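Long-range contacts in chitinase (Paenibacillus sp. FPU-7, PDB 5GZT), which probably cleaves the internal beta-1,4 linkages between N-acetylglucosamine units in chitin and chitodextrins: residues V728-V734 with T757-K761; L955-Q960 with Q1008-K1014; L1002-R1006 with Y1102-L1108. All coordinates share one frame; numbering follows the deposited sequence. Where two conformers were deposited one is given.

Interaction 1 of 3, residues V728-V734 with T757-K761; sequences VYDPIDV and TIMPK
Ile732 and Ile758 face each other as an antiparallel hydrogen-bonded pair where strands 732-738 and 754-759 of the immunoglobulin-like domain run side by side. Ile732 N donates to Ile758 O over 2.9 Å, and Ile758 N returns a bond of 3.0 Å to Ile732 O. Isoleucine, beta-branched and apolar, suits a strand whose stems pack together, CB of Ile732 lying 3.9 Å from CB of Ile758. In Ile758 the longer branch stands beside its own backbone N (chi1 -66°), and its CD1 comes 4.0 Å from CG2 of Val734 on the same face of the sheet.

Toward Asp730, packing replaces backbone pairing. CG of Pro731 presses on CD of Pro760 at 3.7 Å, the two rings crossing obliquely. Proline suits the place: the compact Pro760 ring fills the space against the backbone of Tyr729 and Asp730, and its nitrogen has no hydrogen to leave unpaired.

The Val728/Lys761 end is loose. There a water donates to Val728 O and accepts from Lys761 N, while the side chains of Tyr729 and Asp730 set out away from the second segment and are exposed. In the other direction pairing continues with Asp733 and Thr757, a non-hydrogen-bonded pair. A second water bridges the partly exposed Asp733 OD1 and the buried Thr757 OG1. OD2 forms a salt bridge with Arg735 and OD1 a hydrogen bond with Ser755; Thr757 OG1 bonds Gly1107 O of the neighbouring family 18 barrel domain.

Pro760 falls opposite Asp730, where the next hydrogen-bonded pair would come, and its nitrogen has no hydrogen to donate; regular pairing therefore stops there, and contact continues through apolar rings and bridging water.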
loop_
_atom_site.group_PDB
_atom_site.type_symbol
_atom_site.label_atom_id
_atom_site.label_comp_id
_atom_site.label_asym_id
_atom_site.label_seq_id
_atom_site.Cartn_x
_atom_site.Cartn_y
_atom_site.Cartn_z
ATOM N N VAL B 728 -38.301 9.327 -37.529
ATOM C CA VAL B 728 -37.803 8.999 -36.211
ATOM C C VAL B 728 -38.532 9.921 -35.246
ATOM O O VAL B 728 -38.283 11.117 -35.233
ATOM C CB VAL B 728 -36.249 9.192 -36.138
ATOM C CG1 VAL B 728 -35.789 9.049 -34.715
ATOM C CG2 VAL B 728 -35.563 8.256 -37.093
ATOM N N TYR B 729 -39.486 9.356 -34.496
ATOM C CA TYR B 729 -40.330 10.083 -33.494
ATOM C C TYR B 729 -39.810 9.957 -32.101
ATOM O O TYR B 729 -40.180 10.741 -31.222
ATOM C CB TYR B 729 -41.774 9.504 -33.482
ATOM C CG TYR B 729 -42.501 9.746 -34.761
ATOM C CD1 TYR B 729 -42.988 11.023 -35.068
ATOM C CD2 TYR B 729 -42.675 8.747 -35.669
ATOM C CE1 TYR B 729 -43.594 11.280 -36.304
ATOM C CE2 TYR B 729 -43.320 8.975 -36.887
ATOM C CZ TYR B 729 -43.768 10.247 -37.202
ATOM O OH TYR B 729 -44.375 10.455 -38.396
ATOM N N ASP B 730 -39.097 8.895 -31.810
ATOM C CA ASP B 730 -38.585 8.684 -30.454
ATOM C C ASP B 730 -37.077 8.396 -30.465
ATOM O O ASP B 730 -36.572 8.057 -31.462
ATOM C CB ASP B 730 -39.260 7.487 -29.865
ATOM C CG ASP B 730 -40.692 7.811 -29.468
ATOM O OD1 ASP B 730 -40.913 8.626 -28.519
ATOM O OD2 ASP B 730 -41.510 7.281 -30.171
ATOM N N PRO B 731 -36.425 8.437 -29.319
ATOM C CA PRO B 731 -34.967 8.198 -29.341
ATOM C C PRO B 731 -34.660 6.753 -29.773
ATOM O O PRO B 731 -35.477 5.874 -29.554
ATOM C CB PRO B 731 -34.571 8.431 -27.907
ATOM C CG PRO B 731 -35.530 9.362 -27.363
ATOM C CD PRO B 731 -36.862 8.934 -28.001
ATOM N N ILE B 732 -33.495 6.555 -30.365
ATOM C CA ILE B 732 -32.962 5.284 -30.725
ATOM C C ILE B 732 -31.831 4.947 -29.758
ATOM O O ILE B 732 -30.870 5.752 -29.585
ATOM C CB ILE B 732 -32.449 5.328 -32.154
ATOM C CG1 ILE B 732 -33.624 5.657 -33.159
ATOM C CG2 ILE B 732 -31.773 3.972 -32.481
ATOM C CD1 ILE B 732 -33.175 5.998 -34.540
ATOM N N ASP B 733 -31.933 3.785 -29.097
ATOM C CA ASP B 733 -30.889 3.351 -28.192
ATOM C C ASP B 733 -29.740 2.730 -28.994
ATOM O O ASP B 733 -29.941 1.837 -29.780
ATOM C CB ASP B 733 -31.437 2.359 -27.125
ATOM C CG ASP B 733 -30.357 1.984 -26.064
ATOM O OD1 ASP B 733 -29.597 2.910 -25.576
ATOM O OD2 ASP B 733 -30.302 0.798 -25.702
ATOM N N VAL B 734 -28.533 3.226 -28.800
ATOM C CA VAL B 734 -27.323 2.713 -29.441
ATOM C C VAL B 734 -26.449 2.024 -28.374
ATOM O O VAL B 734 -26.274 2.583 -27.311
ATOM C CB VAL B 734 -26.554 3.864 -30.146
ATOM C CG1 VAL B 734 -25.289 3.353 -30.830
ATOM C CG2 VAL B 734 -27.431 4.484 -31.184
ATOM N N THR B 757 -27.305 7.559 -27.370
ATOM C CA THR B 757 -28.586 7.967 -27.911
ATOM C C THR B 757 -28.513 8.744 -29.210
ATOM O O THR B 757 -27.792 9.740 -29.299
ATOM C CB THR B 757 -29.275 8.746 -26.868
ATOM O OG1 THR B 757 -29.319 7.972 -25.662
ATOM C CG2 THR B 757 -30.621 9.127 -27.256
ATOM N N ILE B 758 -29.328 8.293 -30.175
ATOM C CA ILE B 758 -29.818 9.139 -31.252
ATOM C C ILE B 758 -31.113 9.791 -30.845
ATOM O O ILE B 758 -32.108 9.075 -30.698
ATOM C CB ILE B 758 -29.953 8.365 -32.517
ATOM C CG1 ILE B 758 -28.585 7.932 -32.996
ATOM C CG2 ILE B 758 -30.589 9.210 -33.624
ATOM C CD1 ILE B 758 -28.598 6.945 -34.179
ATOM N N MET B 759 -31.111 11.127 -30.676
ATOM C CA MET B 759 -32.268 11.886 -30.245
ATOM C C MET B 759 -33.110 12.290 -31.437
ATOM O O MET B 759 -32.588 12.632 -32.540
ATOM C CB MET B 759 -31.885 13.113 -29.454
ATOM C CG MET B 759 -31.251 12.767 -28.115
ATOM S SD MET B 759 -32.538 12.299 -26.848
ATOM C CE MET B 759 -33.627 13.617 -26.952
ATOM N N PRO B 760 -34.427 12.154 -31.315
ATOM C CA PRO B 760 -35.319 12.690 -32.407
ATOM C C PRO B 760 -35.276 14.245 -32.456
ATOM O O PRO B 760 -34.742 14.893 -31.561
ATOM C CB PRO B 760 -36.710 12.209 -31.958
ATOM C CG PRO B 760 -36.633 12.284 -30.472
ATOM C CD PRO B 760 -35.201 11.856 -30.094
ATOM N N LYS B 761 -35.797 14.838 -33.526
ATOM C CA LYS B 761 -35.462 16.163 -33.936
ATOM C C LYS B 761 -35.878 17.225 -32.947
ATOM O O LYS B 761 -35.245 18.262 -32.946
ATOM C CB LYS B 761 -36.046 16.461 -35.292
ATOM C CG LYS B 761 -37.582 16.523 -35.310
ATOM C CD LYS B 761 -38.066 17.132 -36.627
ATOM C CE LYS B 761 -39.584 17.276 -36.644
ATOM N NZ LYS B 761 -40.030 17.672 -37.994
HETATM O O HOH W 1 -36.411 12.952 -35.743
HETATM O O HOH W 2 -30.431 5.482 -25.262
#

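Interaction 2 of 3, residues L955-Q960 with Q1008-K1014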
loop_
_atom_site.group_PDB
_atom_site.type_symbol
_atom_site.label_atom_id
_atom_site.label_comp_id
_atom_site.label_asym_id
_atom_site.label_seq_id
_atom_site.Cartn_x
_atom_site.Cartn_y
_atom_site.Cartn_z
ATOM N N LEU B 955 -35.316 -2.810 -12.609
ATOM C CA LEU B 955 -35.011 -1.800 -13.601
ATOM C C LEU B 955 -34.786 -2.330 -14.979
ATOM O O LEU B 955 -35.346 -1.771 -15.992
ATOM C CB LEU B 955 -33.864 -0.880 -13.190
ATOM C CG LEU B 955 -34.074 -0.050 -11.948
ATOM C CD1 LEU B 955 -32.799 0.691 -11.624
ATOM C CD2 LEU B 955 -35.233 0.922 -11.980
ATOM N N ASP B 956 -34.049 -3.439 -15.075
ATOM C CA ASP B 956 -33.803 -3.931 -16.441
ATOM C C ASP B 956 -35.038 -4.566 -17.051
ATOM O O ASP B 956 -35.087 -4.657 -18.278
ATOM C CB ASP B 956 -32.586 -4.867 -16.518
ATOM C CG ASP B 956 -31.995 -4.950 -17.902
ATOM O OD1 ASP B 956 -32.171 -4.095 -18.831
ATOM O OD2 ASP B 956 -31.353 -5.943 -18.107
ATOM N N LYS B 957 -36.095 -4.921 -16.271
ATOM C CA LYS B 957 -37.243 -5.532 -16.908
ATOM C C LYS B 957 -38.340 -4.490 -17.161
ATOM O O LYS B 957 -39.251 -4.808 -17.912
ATOM C CB LYS B 957 -37.870 -6.662 -16.058
ATOM C CG LYS B 957 -36.916 -7.860 -15.802
ATOM C CD LYS B 957 -37.540 -8.859 -14.856
ATOM C CE LYS B 957 -36.563 -9.968 -14.475
ATOM N NZ LYS B 957 -37.223 -10.912 -13.491
ATOM N N ILE B 958 -38.268 -3.323 -16.536
ATOM C CA ILE B 958 -39.410 -2.408 -16.654
ATOM C C ILE B 958 -39.277 -1.320 -17.721
ATOM O O ILE B 958 -40.303 -0.787 -18.170
ATOM C CB ILE B 958 -39.814 -1.818 -15.361
ATOM C CG1 ILE B 958 -38.758 -0.937 -14.803
ATOM C CG2 ILE B 958 -40.213 -2.905 -14.347
ATOM C CD1 ILE B 958 -39.238 -0.260 -13.560
ATOM N N HIS B 959 -38.026 -0.984 -18.098
ATOM C CA HIS B 959 -37.765 0.098 -19.041
ATOM C C HIS B 959 -38.427 -0.038 -20.316
ATOM O O HIS B 959 -38.889 0.986 -20.865
ATOM C CB HIS B 959 -36.265 0.522 -19.197
ATOM C CG HIS B 959 -35.405 -0.526 -19.789
ATOM N ND1 HIS B 959 -35.348 -0.777 -21.139
ATOM C CD2 HIS B 959 -34.562 -1.403 -19.199
ATOM C CE1 HIS B 959 -34.544 -1.809 -21.357
ATOM N NE2 HIS B 959 -34.019 -2.169 -20.188
ATOM N N GLN B 960 -38.615 -1.268 -20.760
ATOM C CA GLN B 960 -39.332 -1.508 -21.994
ATOM C C GLN B 960 -40.794 -0.976 -22.041
ATOM O O GLN B 960 -41.239 -0.725 -23.087
ATOM C CB GLN B 960 -39.437 -3.018 -22.343
ATOM C CG GLN B 960 -40.191 -3.814 -21.282
ATOM C CD GLN B 960 -40.130 -5.367 -21.542
ATOM O OE1 GLN B 960 -39.603 -6.125 -20.749
ATOM N NE2 GLN B 960 -40.627 -5.767 -22.615
ATOM N N GLN B 1008 -27.535 -1.250 -14.438
ATOM C CA GLN B 1008 -28.607 -2.226 -14.399
ATOM C C GLN B 1008 -29.213 -2.551 -15.737
ATOM O O GLN B 1008 -30.014 -3.435 -15.810
ATOM C CB GLN B 1008 -29.761 -1.745 -13.490
ATOM C CG GLN B 1008 -29.472 -1.533 -12.053
ATOM C CD GLN B 1008 -29.210 -2.862 -11.366
ATOM O OE1 GLN B 1008 -30.091 -3.692 -11.202
ATOM N NE2 GLN B 1008 -27.968 -3.063 -10.998
ATOM N N GLY B 1009 -28.853 -1.811 -16.779
ATOM C CA GLY B 1009 -29.243 -2.018 -18.158
ATOM C C GLY B 1009 -30.237 -0.981 -18.689
ATOM O O GLY B 1009 -30.629 -1.052 -19.844
ATOM N N VAL B 1010 -30.556 0.029 -17.941
ATOM C CA VAL B 1010 -31.562 0.991 -18.440
ATOM C C VAL B 1010 -30.896 1.860 -19.496
ATOM O O VAL B 1010 -29.817 2.425 -19.244
ATOM C CB VAL B 1010 -32.097 1.871 -17.344
ATOM C CG1 VAL B 1010 -33.058 2.910 -17.849
ATOM C CG2 VAL B 1010 -32.746 1.075 -16.204
ATOM N N PRO B 1011 -31.525 2.013 -20.645
ATOM C CA PRO B 1011 -30.958 2.908 -21.689
ATOM C C PRO B 1011 -30.948 4.331 -21.212
ATOM O O PRO B 1011 -31.860 4.756 -20.449
ATOM C CB PRO B 1011 -31.899 2.740 -22.880
ATOM C CG PRO B 1011 -33.114 1.992 -22.367
ATOM C CD PRO B 1011 -32.789 1.369 -21.053
ATOM N N ALA B 1012 -29.872 5.038 -21.575
ATOM C CA ALA B 1012 -29.738 6.485 -21.311
ATOM C C ALA B 1012 -30.980 7.275 -21.726
ATOM O O ALA B 1012 -31.427 8.155 -21.022
ATOM C CB ALA B 1012 -28.494 7.036 -22.024
ATOM N N SER B 1013 -31.560 6.885 -22.830
ATOM C CA SER B 1013 -32.674 7.602 -23.380
ATOM C C SER B 1013 -34.035 7.321 -22.639
ATOM O O SER B 1013 -35.058 7.841 -23.011
ATOM C CB SER B 1013 -32.772 7.410 -24.886
ATOM O OG SER B 1013 -33.024 6.055 -25.238
ATOM N N LYS B 1014 -34.001 6.507 -21.602
ATOM C CA LYS B 1014 -35.180 6.320 -20.730
ATOM C C LYS B 1014 -34.957 6.885 -19.363
ATOM O O LYS B 1014 -35.694 6.598 -18.447
ATOM C CB LYS B 1014 -35.565 4.822 -20.765
ATOM C CG LYS B 1014 -36.240 4.662 -22.101
ATOM C CD LYS B 1014 -37.023 3.487 -22.257
ATOM C CE LYS B 1014 -37.762 3.535 -23.590
ATOM N NZ LYS B 1014 -38.488 2.251 -23.549
HETATM O O HOH W 3 -32.819 -3.021 -10.643
HETATM O O HOH W 4 -32.618 -4.556 -12.900
HETATM O O HOH W 5 -30.777 -3.401 -21.227
HETATM O O HOH W 6 -36.540 0.244 -23.441
#
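Turned between its own backbone N and carbonyl carbon (chi1 66°), His959 lays its ring beneath Pro1011, while Asp956 swings its carboxylate away from its backbone N (chi1 -158°) to meet the ring's edge. The contact belongs to the (beta/alpha)8 barrel of the second family 18 glycosidase domain, where helix 955-958 packs on the loop between helix 998-1007 and strand 1015-1020.

CD of Pro1011 stands over the centre of the imidazole, a CH-pi contact of 3.4 Å to the centroid. Bonded to the amide nitrogen, this CD carries slightly polarised hydrogens, and the rigid proline ring holds them over the imidazole. In the ring plane, His959 NE2 donates to Asp956 OD1 over 3.0 Å, on the anti side of the carboxylate, in one of two conformers of Asp956; the bond is probably not always made, but where made it would help fix the ring's rotation.

Gly1009 ends the preceding helix in a Schellman motif. Its positive phi of 108° is readily adopted by glycine, which has no CB to crowd the preceding carbonyl oxygen. Val1010 and Leu955 form the buried apolar part, CG2 of the valine lying 3.8 Å from CB of the leucine, with Met965 packed on both. At the outer end, one water donates to Gln1008 OE1 and accepts from Asp956 N.

Lys1014, extended beyond CG, runs its methylenes past the His959 backbone. Its NZ, which also bonds Leu962 O, reaches His959 O at 3.0 Å from above the carbonyl plane, and one water lies 2.8 Å from both this NZ and His959 ND1.

Interaction 3 of 3, residues L1002-R1006 with Y1102-L1108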
loop_
_atom_site.group_PDB
_atom_site.type_symbol
_atom_site.label_atom_id
_atom_site.label_comp_id
_atom_site.label_asym_id
_atom_site.label_seq_id
_atom_site.Cartn_x
_atom_site.Cartn_y
_atom_site.Cartn_z
ATOM N N LEU B 1002 -27.390 7.913 -11.900
ATOM C CA LEU B 1002 -27.754 7.609 -13.295
ATOM C C LEU B 1002 -26.789 6.646 -13.937
ATOM O O LEU B 1002 -27.213 5.784 -14.781
ATOM C CB LEU B 1002 -27.920 8.880 -14.045
ATOM C CG LEU B 1002 -29.023 9.753 -13.505
ATOM C CD1 LEU B 1002 -28.929 11.139 -14.115
ATOM C CD2 LEU B 1002 -30.374 9.153 -13.805
ATOM N N THR B 1003 -25.515 6.611 -13.461
ATOM C CA THR B 1003 -24.662 5.509 -13.853
ATOM C C THR B 1003 -25.138 4.179 -13.344
ATOM O O THR B 1003 -25.109 3.178 -14.104
ATOM C CB THR B 1003 -23.187 5.776 -13.406
ATOM O OG1 THR B 1003 -22.763 6.957 -14.066
ATOM C CG2 THR B 1003 -22.244 4.671 -13.753
ATOM N N ALA B 1004 -25.510 4.094 -12.066
ATOM C CA ALA B 1004 -25.992 2.874 -11.520
ATOM C C ALA B 1004 -27.250 2.424 -12.220
ATOM O O ALA B 1004 -27.425 1.261 -12.436
ATOM C CB ALA B 1004 -26.290 3.010 -10.052
ATOM N N TYR B 1005 -28.136 3.320 -12.600
ATOM C CA TYR B 1005 -29.310 2.862 -13.420
ATOM C C TYR B 1005 -28.867 2.229 -14.749
ATOM O O TYR B 1005 -29.375 1.152 -15.233
ATOM C CB TYR B 1005 -30.271 4.026 -13.708
ATOM C CG TYR B 1005 -31.317 4.275 -12.649
ATOM C CD1 TYR B 1005 -30.976 4.665 -11.354
ATOM C CD2 TYR B 1005 -32.667 4.193 -12.962
ATOM C CE1 TYR B 1005 -31.950 4.894 -10.372
ATOM C CE2 TYR B 1005 -33.645 4.425 -11.986
ATOM C CZ TYR B 1005 -33.310 4.763 -10.727
ATOM O OH TYR B 1005 -34.332 5.028 -9.842
ATOM N N ARG B 1006 -27.872 2.855 -15.346
ATOM C CA ARG B 1006 -27.351 2.343 -16.608
ATOM C C ARG B 1006 -26.652 1.028 -16.443
ATOM O O ARG B 1006 -26.789 0.169 -17.345
ATOM C CB ARG B 1006 -26.456 3.385 -17.346
ATOM C CG ARG B 1006 -27.309 4.443 -18.082
ATOM C CD ARG B 1006 -26.478 5.663 -18.558
ATOM N NE ARG B 1006 -26.065 6.457 -17.424
ATOM C CZ ARG B 1006 -25.295 7.549 -17.528
ATOM N NH1 ARG B 1006 -24.891 8.009 -18.727
ATOM N NH2 ARG B 1006 -24.946 8.211 -16.434
ATOM N N TYR B 1102 -25.354 17.767 -18.446
ATOM C CA TYR B 1102 -25.212 16.354 -18.193
ATOM C C TYR B 1102 -26.205 15.566 -19.040
ATOM O O TYR B 1102 -25.833 14.669 -19.752
ATOM C CB TYR B 1102 -25.364 16.059 -16.686
ATOM C CG TYR B 1102 -24.992 14.633 -16.301
ATOM C CD1 TYR B 1102 -23.647 14.281 -16.045
ATOM C CD2 TYR B 1102 -25.939 13.619 -16.260
ATOM C CE1 TYR B 1102 -23.334 12.963 -15.748
ATOM C CE2 TYR B 1102 -25.626 12.329 -15.922
ATOM C CZ TYR B 1102 -24.324 11.991 -15.675
ATOM O OH TYR B 1102 -23.973 10.676 -15.448
ATOM N N ALA B 1103 -27.494 15.942 -19.014
ATOM C CA ALA B 1103 -28.524 15.293 -19.868
ATOM C C ALA B 1103 -28.145 15.240 -21.342
ATOM O O ALA B 1103 -28.221 14.192 -21.985
ATOM C CB ALA B 1103 -29.841 15.994 -19.682
ATOM N N LYS B 1104 -27.722 16.357 -21.885
ATOM C CA LYS B 1104 -27.325 16.438 -23.296
ATOM C C LYS B 1104 -26.101 15.584 -23.598
ATOM O O LYS B 1104 -26.123 14.838 -24.570
ATOM C CB LYS B 1104 -26.985 17.866 -23.671
ATOM C CG LYS B 1104 -28.205 18.750 -23.840
ATOM C CD LYS B 1104 -27.913 20.195 -23.559
ATOM C CE LYS B 1104 -27.017 20.776 -24.599
ATOM N NZ LYS B 1104 -26.711 22.201 -24.298
ATOM N N ASN B 1105 -25.082 15.655 -22.737
ATOM C CA ASN B 1105 -23.817 14.959 -22.997
ATOM C C ASN B 1105 -23.906 13.495 -22.746
ATOM O O ASN B 1105 -23.086 12.753 -23.283
ATOM C CB ASN B 1105 -22.698 15.509 -22.092
ATOM C CG ASN B 1105 -22.305 16.951 -22.479
ATOM O OD1 ASN B 1105 -22.452 17.341 -23.605
ATOM N ND2 ASN B 1105 -21.772 17.694 -21.544
ATOM N N GLN B 1106 -24.847 13.059 -21.888
ATOM C CA GLN B 1106 -24.971 11.632 -21.564
ATOM C C GLN B 1106 -26.029 10.916 -22.381
ATOM O O GLN B 1106 -26.202 9.690 -22.261
ATOM C CB GLN B 1106 -25.306 11.507 -20.089
ATOM C CG GLN B 1106 -24.217 11.987 -19.173
ATOM C CD GLN B 1106 -23.008 11.110 -19.230
ATOM O OE1 GLN B 1106 -23.059 9.883 -19.046
ATOM N NE2 GLN B 1106 -21.924 11.727 -19.477
ATOM N N GLY B 1107 -26.766 11.651 -23.215
ATOM C CA GLY B 1107 -27.810 11.004 -24.025
ATOM C C GLY B 1107 -29.062 10.678 -23.251
ATOM O O GLY B 1107 -29.779 9.749 -23.604
ATOM N N LEU B 1108 -29.338 11.451 -22.248
ATOM C CA LEU B 1108 -30.544 11.290 -21.459
ATOM C C LEU B 1108 -31.793 11.798 -22.206
ATOM O O LEU B 1108 -31.695 12.560 -23.197
ATOM C CB LEU B 1108 -30.453 11.883 -20.078
ATOM C CG LEU B 1108 -29.219 11.551 -19.245
ATOM C CD1 LEU B 1108 -29.370 12.167 -17.882
ATOM C CD2 LEU B 1108 -28.941 10.062 -19.151
HETATM O O HOH W 7 -25.242 7.279 -21.545
#
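Arg1006 reaches across to Tyr1102 and Gln1106, joining two outer helices of the second (beta/alpha)8 barrel, 998-1007 and 1093-1106. These precede the neighbouring parallel strands 1015-1020 and 1110-1114. The short helical segments are 13.6 Å apart at their axes and 30° from parallel, so a long side chain must span the gap.

From CB, which points toward the other helix, the arginine runs through CG and CD as a hydrocarbon arm, its side chain touching Leu1015. A bend at chi3 (-70°) then folds NE back to its own helix, where it donates 3.0 Å to Leu1002 O. That oxygen also accepts the helical bond from Arg1006 N, from the opposite face of its plane. With NE held, the guanidinium turns its outer edge to the second segment. NH1 gives a 2.6 Å bond to Gln1106 OE1, in the amide plane and on a lone pair, and a further bond to a water that donates to Gln1106 O. NH2 donates to Tyr1102 OH over 2.8 Å, less straight at 138°. That hydroxyl is also hydrogen-bonded to Asp999 OD1, probably donating to the carboxylate while accepting from Arg1006.

Gln1106 suits its place twice over: OE1 accepts from Arg1006 while NE2 bonds Val656 O, and its CG lies over the centre of the Tyr1102 ring, 3.4 Å above the ring plane. Gly1107 readily takes the positive phi that ends the helix in a Schellman motif. Beside the polar group, apolar contacts take over: CD1 of Leu1002 lies 3.9 Å from both CE2 of Tyr1102 and CD1 of Leu1108.

How the interactions relate
Along the chain, interaction 1 comes first, closing a short loop within the immunoglobulin-like domain before strand 765-771 of the second barrel. The other two cross: 955-960 opens interaction 2, 1002-1006 opens interaction 3, then 1008-1014 and 1102-1108 close them in that order. Helix 998-1007 thus meets helix 1093-1106, and the loop after it meets helix 955-958, with Val1010 N probably bonded to Tyr1005 O. All three converge at the domain boundary: Thr757 packs on Ala1012 and Ser1013 of interaction 2, while Ala1012 in turn lies against Gln1106 and Gly1107 of interaction 3. The sheet of interaction 1 is thus seated on two loops that each follow a barrel helix.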